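PDB 3OCR: class II aldolase/adducin domain protein from Pseudomonas syringae pv. phaseolicola 1448A, which belongs to the class II aldolase/adducin family and is of unestablished function, with an actin-filament-binding role assigned only tentatively. Local coordinates for residues R35-A46 with F78-K88. Sequence-based numbering, arbitrary orientation.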
ATOM      1  N   ARG A  35     -16.158 -27.217  -7.787  1.00 30.26           N
ATOM      2  CA  ARG A  35     -15.463 -27.162  -6.505  1.00 30.34           C
ATOM      3  C   ARG A  35     -14.057 -26.613  -6.688  1.00 30.59           C
ATOM      4  O   ARG A  35     -13.607 -25.791  -5.898  1.00 30.39           O
ATOM      5  CB  ARG A  35     -15.420 -28.553  -5.845  1.00 30.74           C
ATOM      6  CG  ARG A  35     -16.670 -28.863  -5.016  1.00 31.24           C
ATOM      7  CD  ARG A  35     -16.651 -30.268  -4.405  1.00 32.34           C
ATOM      8  NE  ARG A  35     -17.742 -30.414  -3.440  1.00 33.37           N
ATOM      9  CZ  ARG A  35     -17.647 -30.139  -2.135  1.00 34.81           C
ATOM     10  NH1 ARG A  35     -16.508 -29.698  -1.615  1.00 34.73           N
ATOM     11  NH2 ARG A  35     -18.702 -30.292  -1.340  1.00 35.23           N
ATOM     12  N   VAL A  36     -13.384 -27.055  -7.749  1.00 31.39           N
ATOM     13  CA  VAL A  36     -12.023 -26.624  -8.051  1.00 31.70           C
ATOM     14  C   VAL A  36     -12.012 -25.133  -8.412  1.00 30.97           C
ATOM     15  O   VAL A  36     -11.216 -24.370  -7.863  1.00 31.01           O
ATOM     16  CB  VAL A  36     -11.402 -27.488  -9.163  1.00 32.26           C
ATOM     17  CG1 VAL A  36     -10.152 -26.843  -9.723  1.00 32.97           C
ATOM     18  CG2 VAL A  36     -11.088 -28.907  -8.633  1.00 32.78           C
ATOM     19  N   LYS A  37     -12.899 -24.736  -9.323  1.00 30.11           N
ATOM     20  CA  LYS A  37     -13.054 -23.322  -9.751  1.00 29.23           C
ATOM     21  C   LYS A  37     -13.417 -22.366  -8.620  1.00 27.45           C
ATOM     22  O   LYS A  37     -12.818 -21.295  -8.507  1.00 27.23           O
ATOM     23  CB  LYS A  37     -14.064 -23.194 -10.908  1.00 29.38           C
ATOM     24  CG  LYS A  37     -13.485 -23.610 -12.272  1.00 33.40           C
ATOM     25  CD  LYS A  37     -14.550 -23.828 -13.340  1.00 37.99           C
ATOM     26  CE  LYS A  37     -13.889 -24.080 -14.718  1.00 43.39           C
ATOM     27  NZ  LYS A  37     -13.282 -25.442 -14.860  1.00 47.30           N
ATOM     28  N   LEU A  38     -14.385 -22.742  -7.786  1.00 25.80           N
ATOM     29  CA  LEU A  38     -14.784 -21.889  -6.645  1.00 24.39           C
ATOM     30  C   LEU A  38     -13.658 -21.788  -5.603  1.00 24.23           C
ATOM     31  O   LEU A  38     -13.422 -20.708  -5.075  1.00 23.86           O
ATOM     32  CB  LEU A  38     -16.099 -22.379  -5.993  1.00 24.10           C
ATOM     33  CG  LEU A  38     -16.672 -21.505  -4.891  1.00 23.36           C
ATOM     34  CD1 LEU A  38     -17.080 -20.133  -5.454  1.00 23.22           C
ATOM     35  CD2 LEU A  38     -17.871 -22.192  -4.197  1.00 23.05           C
ATOM     36  N   ALA A  39     -12.934 -22.894  -5.352  1.00 23.93           N
ATOM     37  CA  ALA A  39     -11.780 -22.840  -4.462  1.00 24.29           C
ATOM     38  C   ALA A  39     -10.671 -21.914  -4.984  1.00 24.37           C
ATOM     39  O   ALA A  39     -10.082 -21.137  -4.212  1.00 23.88           O
ATOM     40  CB  ALA A  39     -11.194 -24.300  -4.166  1.00 24.57           C
ATOM     41  N   ALA A  40     -10.410 -21.971  -6.293  1.00 24.27           N
ATOM     42  CA  ALA A  40      -9.459 -21.073  -6.922  1.00 23.99           C
ATOM     43  C   ALA A  40      -9.919 -19.641  -6.755  1.00 23.43           C
ATOM     44  O   ALA A  40      -9.099 -18.753  -6.530  1.00 23.32           O
ATOM     45  CB  ALA A  40      -9.319 -21.390  -8.395  1.00 24.85           C
ATOM     46  N   ALA A  41     -11.223 -19.412  -6.860  1.00 22.59           N
ATOM     47  CA  ALA A  41     -11.764 -18.042  -6.712  1.00 22.13           C
ATOM     48  C   ALA A  41     -11.517 -17.514  -5.287  1.00 22.46           C
ATOM     49  O   ALA A  41     -11.057 -16.381  -5.114  1.00 22.33           O
ATOM     50  CB  ALA A  41     -13.206 -18.016  -7.045  1.00 21.82           C
ATOM     51  N   TYR A  42     -11.752 -18.356  -4.274  1.00 22.46           N
ATOM     52  CA  TYR A  42     -11.415 -17.992  -2.886  1.00 22.96           C
ATOM     53  C   TYR A  42      -9.937 -17.642  -2.665  1.00 23.63           C
ATOM     54  O   TYR A  42      -9.635 -16.599  -2.100  1.00 23.63           O
ATOM     55  CB  TYR A  42     -11.861 -19.081  -1.909  1.00 22.90           C
ATOM     56  CG  TYR A  42     -13.321 -19.044  -1.517  1.00 23.56           C
ATOM     57  CD1 TYR A  42     -13.753 -18.199  -0.485  1.00 23.00           C
ATOM     58  CD2 TYR A  42     -14.274 -19.887  -2.150  1.00 22.98           C
ATOM     59  CE1 TYR A  42     -15.063 -18.180  -0.074  1.00 22.60           C
ATOM     60  CE2 TYR A  42     -15.603 -19.876  -1.744  1.00 23.03           C
ATOM     61  CZ  TYR A  42     -15.991 -18.998  -0.712  1.00 23.82           C
ATOM     62  OH  TYR A  42     -17.276 -18.937  -0.279  1.00 24.58           O
ATOM     63  N   ARG A  43      -9.026 -18.524  -3.088  1.00 25.06           N
ATOM     64  CA  ARG A  43      -7.593 -18.268  -3.040  1.00 26.49           C
ATOM     65  C   ARG A  43      -7.084 -17.080  -3.843  1.00 26.20           C
ATOM     66  O   ARG A  43      -6.120 -16.429  -3.435  1.00 26.69           O
ATOM     67  CB  ARG A  43      -6.819 -19.516  -3.511  1.00 27.31           C
ATOM     68  CG  ARG A  43      -7.201 -20.761  -2.748  1.00 30.65           C
ATOM     69  CD  ARG A  43      -6.424 -20.869  -1.451  1.00 35.06           C
ATOM     70  NE  ARG A  43      -6.564 -22.198  -0.865  1.00 35.26           N
ATOM     71  CZ  ARG A  43      -5.556 -22.991  -0.510  1.00 36.44           C
ATOM     72  NH1 ARG A  43      -4.298 -22.602  -0.636  1.00 35.98           N
ATOM     73  NH2 ARG A  43      -5.824 -24.167   0.015  1.00 36.72           N
ATOM     74  N   LEU A  44      -7.685 -16.833  -5.002  1.00 25.83           N
ATOM     75  CA  LEU A  44      -7.337 -15.659  -5.816  1.00 26.64           C
ATOM     76  C   LEU A  44      -7.699 -14.360  -5.093  1.00 25.64           C
ATOM     77  O   LEU A  44      -6.938 -13.376  -5.126  1.00 24.66           O
ATOM     78  CB  LEU A  44      -8.060 -15.696  -7.177  1.00 27.24           C
ATOM     79  CG  LEU A  44      -7.476 -16.670  -8.191  1.00 29.24           C
ATOM     80  CD1 LEU A  44      -8.471 -16.939  -9.326  1.00 30.24           C
ATOM     81  CD2 LEU A  44      -6.161 -16.116  -8.747  1.00 31.85           C
ATOM     82  N   ALA A  45      -8.850 -14.388  -4.430  1.00 25.38           N
ATOM     83  CA  ALA A  45      -9.350 -13.213  -3.689  1.00 25.51           C
ATOM     84  C   ALA A  45      -8.406 -12.932  -2.519  1.00 26.07           C
ATOM     85  O   ALA A  45      -8.160 -11.776  -2.170  1.00 26.30           O
ATOM     86  CB  ALA A  45     -10.777 -13.456  -3.183  1.00 25.28           C
ATOM     87  N   ALA A  46      -7.866 -14.009  -1.942  1.00 26.38           N
ATOM     88  CA  ALA A  46      -6.899 -13.903  -0.868  1.00 27.49           C
ATOM     89  C   ALA A  46      -5.602 -13.334  -1.412  1.00 28.85           C
ATOM     90  O   ALA A  46      -5.067 -12.386  -0.846  1.00 29.19           O
ATOM     91  CB  ALA A  46      -6.680 -15.276  -0.186  1.00 27.22           C
ATOM     92  N   PHE A  78     -10.149 -17.506   3.385  1.00 29.68           N
ATOM     93  CA  PHE A  78     -10.180 -17.696   1.927  1.00 29.94           C
ATOM     94  C   PHE A  78      -8.953 -18.468   1.485  1.00 31.66           C
ATOM     95  O   PHE A  78      -9.007 -19.258   0.546  1.00 32.02           O
ATOM     96  CB  PHE A  78     -10.226 -16.340   1.230  1.00 29.02           C
ATOM     97  CG  PHE A  78     -11.622 -15.748   1.134  1.00 28.91           C
ATOM     98  CD1 PHE A  78     -12.591 -16.035   2.103  1.00 29.23           C
ATOM     99  CD2 PHE A  78     -11.961 -14.923   0.078  1.00 29.13           C
ATOM    100  CE1 PHE A  78     -13.883 -15.494   2.022  1.00 29.03           C
ATOM    101  CE2 PHE A  78     -13.258 -14.358  -0.021  1.00 29.98           C
ATOM    102  CZ  PHE A  78     -14.215 -14.652   0.959  1.00 29.22           C
ATOM    103  N   ASP A  79      -7.868 -18.231   2.218  1.00 33.82           N
ATOM    104  CA  ASP A  79      -6.558 -18.830   2.053  1.00 36.03           C
ATOM    105  C   ASP A  79      -6.516 -20.326   2.327  1.00 36.08           C
ATOM    106  O   ASP A  79      -5.525 -20.990   2.031  1.00 36.44           O
ATOM    107  CB  ASP A  79      -5.646 -18.181   3.096  1.00 37.76           C
ATOM    108  CG  ASP A  79      -4.408 -17.613   2.495  1.00 42.49           C
ATOM    109  OD1 ASP A  79      -4.180 -17.845   1.288  1.00 47.27           O
ATOM    110  OD2 ASP A  79      -3.658 -16.928   3.215  1.00 47.50           O
ATOM    111  N   GLU A  80      -7.564 -20.840   2.955  1.00 35.50           N
ATOM    112  CA  GLU A  80      -7.562 -22.213   3.435  1.00 35.10           C
ATOM    113  C   GLU A  80      -8.499 -23.057   2.604  1.00 33.36           C
ATOM    114  O   GLU A  80      -8.537 -24.276   2.737  1.00 33.55           O
ATOM    115  CB  GLU A  80      -7.987 -22.273   4.906  1.00 35.43           C
ATOM    116  CG  GLU A  80      -6.983 -21.668   5.881  1.00 36.39           C
ATOM    117  CD  GLU A  80      -7.531 -21.596   7.304  1.00 36.73           C
ATOM    118  OE1 GLU A  80      -8.672 -21.114   7.509  1.00 35.10           O
ATOM    119  OE2 GLU A  80      -6.805 -22.010   8.220  1.00 37.83           O
ATOM    120  N   ILE A  81      -9.254 -22.405   1.731  1.00 31.16           N
ATOM    121  CA  ILE A  81     -10.323 -23.092   1.021  1.00 28.66           C
ATOM    122  C   ILE A  81      -9.721 -24.049  -0.012  1.00 29.58           C
ATOM    123  O   ILE A  81      -8.726 -23.715  -0.667  1.00 30.11           O
ATOM    124  CB  ILE A  81     -11.267 -22.108   0.353  1.00 27.69           C
ATOM    125  CG1 ILE A  81     -11.796 -21.075   1.386  1.00 25.47           C
ATOM    126  CG2 ILE A  81     -12.405 -22.854  -0.395  1.00 26.36           C
ATOM    127  CD1 ILE A  81     -12.495 -21.669   2.643  1.00 23.21           C
ATOM    128  N   THR A  82     -10.316 -25.231  -0.125  1.00 29.97           N
ATOM    129  CA  THR A  82      -9.902 -26.226  -1.111  1.00 31.33           C
ATOM    130  C   THR A  82     -11.148 -26.818  -1.771  1.00 31.30           C
ATOM    131  O   THR A  82     -12.237 -26.763  -1.210  1.00 31.05           O
ATOM    132  CB  THR A  82      -9.131 -27.397  -0.466  1.00 31.51           C
ATOM    133  OG1 THR A  82     -10.028 -28.129   0.362  1.00 32.92           O
ATOM    134  CG2 THR A  82      -7.948 -26.918   0.382  1.00 32.09           C
ATOM    135  N   ALA A  83     -10.984 -27.375  -2.961  1.00 32.27           N
ATOM    136  CA  ALA A  83     -12.051 -28.129  -3.623  1.00 33.13           C
ATOM    137  C   ALA A  83     -12.722 -29.110  -2.671  1.00 34.07           C
ATOM    138  O   ALA A  83     -13.948 -29.184  -2.612  1.00 34.33           O
ATOM    139  CB  ALA A  83     -11.497 -28.865  -4.842  1.00 33.14           C
ATOM    140  N   SER A  84     -11.913 -29.852  -1.913  1.00 35.39           N
ATOM    141  CA  SER A  84     -12.422 -30.811  -0.949  1.00 36.14           C
ATOM    142  C   SER A  84     -13.158 -30.260   0.269  1.00 35.42           C
ATOM    143  O   SER A  84     -13.959 -30.973   0.853  1.00 36.11           O
ATOM    144  CB  SER A  84     -11.300 -31.727  -0.457  1.00 37.08           C
ATOM    145  OG  SER A  84     -10.989 -32.684  -1.444  1.00 38.38           O
ATOM    146  N   ASN A  85     -12.910 -29.021   0.682  1.00 33.89           N
ATOM    147  CA  ASN A  85     -13.518 -28.587   1.950  1.00 32.20           C
ATOM    148  C   ASN A  85     -14.689 -27.603   1.825  1.00 30.88           C
ATOM    149  O   ASN A  85     -15.288 -27.173   2.831  1.00 30.80           O
ATOM    150  CB  ASN A  85     -12.447 -28.183   2.999  1.00 32.20           C
ATOM    151  CG  ASN A  85     -11.746 -26.854   2.702  1.00 32.06           C
ATOM    152  OD1 ASN A  85     -12.277 -25.952   2.024  1.00 31.37           O
ATOM    153  ND2 ASN A  85     -10.554 -26.708   3.268  1.00 32.44           N
ATOM    154  N   LEU A  86     -15.047 -27.287   0.585  1.00 29.12           N
ATOM    155  CA  LEU A  86     -16.200 -26.440   0.346  1.00 27.60           C
ATOM    156  C   LEU A  86     -17.418 -27.177   0.864  1.00 27.50           C
ATOM    157  O   LEU A  86     -17.418 -28.413   0.952  1.00 27.29           O
ATOM    158  CB  LEU A  86     -16.344 -26.118  -1.132  1.00 27.16           C
ATOM    159  CG  LEU A  86     -15.371 -25.029  -1.563  1.00 26.01           C
ATOM    160  CD1 LEU A  86     -15.130 -25.159  -3.036  1.00 24.67           C
ATOM    161  CD2 LEU A  86     -15.930 -23.627  -1.199  1.00 24.19           C
ATOM    162  N   VAL A  87     -18.437 -26.419   1.244  1.00 26.50           N
ATOM    163  CA  VAL A  87     -19.632 -27.039   1.779  1.00 26.97           C
ATOM    164  C   VAL A  87     -20.765 -26.963   0.764  1.00 27.39           C
ATOM    165  O   VAL A  87     -21.032 -25.883   0.203  1.00 27.59           O
ATOM    166  CB  VAL A  87     -20.069 -26.400   3.120  1.00 26.79           C
ATOM    167  CG1 VAL A  87     -21.206 -27.197   3.749  1.00 27.41           C
ATOM    168  CG2 VAL A  87     -18.899 -26.293   4.082  1.00 25.97           C
ATOM    169  N   LYS A  88     -21.446 -28.092   0.571  1.00 28.60           N
ATOM    170  CA  LYS A  88     -22.624 -28.154  -0.293  1.00 29.79           C
ATOM    171  C   LYS A  88     -23.887 -27.990   0.524  1.00 30.23           C
ATOM    172  O   LYS A  88     -24.152 -28.771   1.457  1.00 30.25           O
ATOM    173  CB  LYS A  88     -22.684 -29.465  -1.068  1.00 30.71           C
ATOM    174  CG  LYS A  88     -23.836 -29.502  -2.093  1.00 32.32           C
ATOM    175  CD  LYS A  88     -23.627 -30.593  -3.133  1.00 34.58           C
ATOM    176  CE  LYS A  88     -23.900 -31.972  -2.559  1.00 36.70           C
ATOM    177  NZ  LYS A  88     -23.745 -33.006  -3.620  1.00 36.95           N
TER
HETATM  178  O   HOH W   1      -4.365 -17.818  -1.760  1.00 33.72           O
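Tyr-42 turns the edge of its ring, at CD1 and CE1, onto the face of Phe-78, a T-shaped pair with centroids 4.7 Å apart and planes at 81°; Ala-45 CB meets the rim of the Phe-78 ring, and Tyr-42 OH accepts the backbone N-H groups of Phe-58 and Asn-72. Arg-43 has Asp-79 O over one face of its guanidinium, while at the edge NE donates to Ile-81 O (2.6 Å) in the carbonyl plane, with a weak second bond from NH2. A bend at chi2 (-84°) folds the chain back to reach that oxygen. Arg-35 NH1 grips two carbonyls: Ala-83 O (2.8 Å) in the guanidinium plane, and Leu-86 O (3.0 Å), where the donor stands above the carbonyl plane. In the AraD-like fold of this family, helix 29-47 here packs along the irregular connection leading into strand 87-90 of the central sheet. The connection comes close at Ala-39, whose CB lies 3.3 Å from Ala-83 N, and Leu-86 CD2 touches both Tyr-42 CE2 and Leu-38 CD2, each at 3.8 Å. Glu-31 forms two salt bridges, OE2 to Arg-35 NE and OE1 to Lys-88 NZ. A water bridges Arg-43 O and Asp-79 OD1.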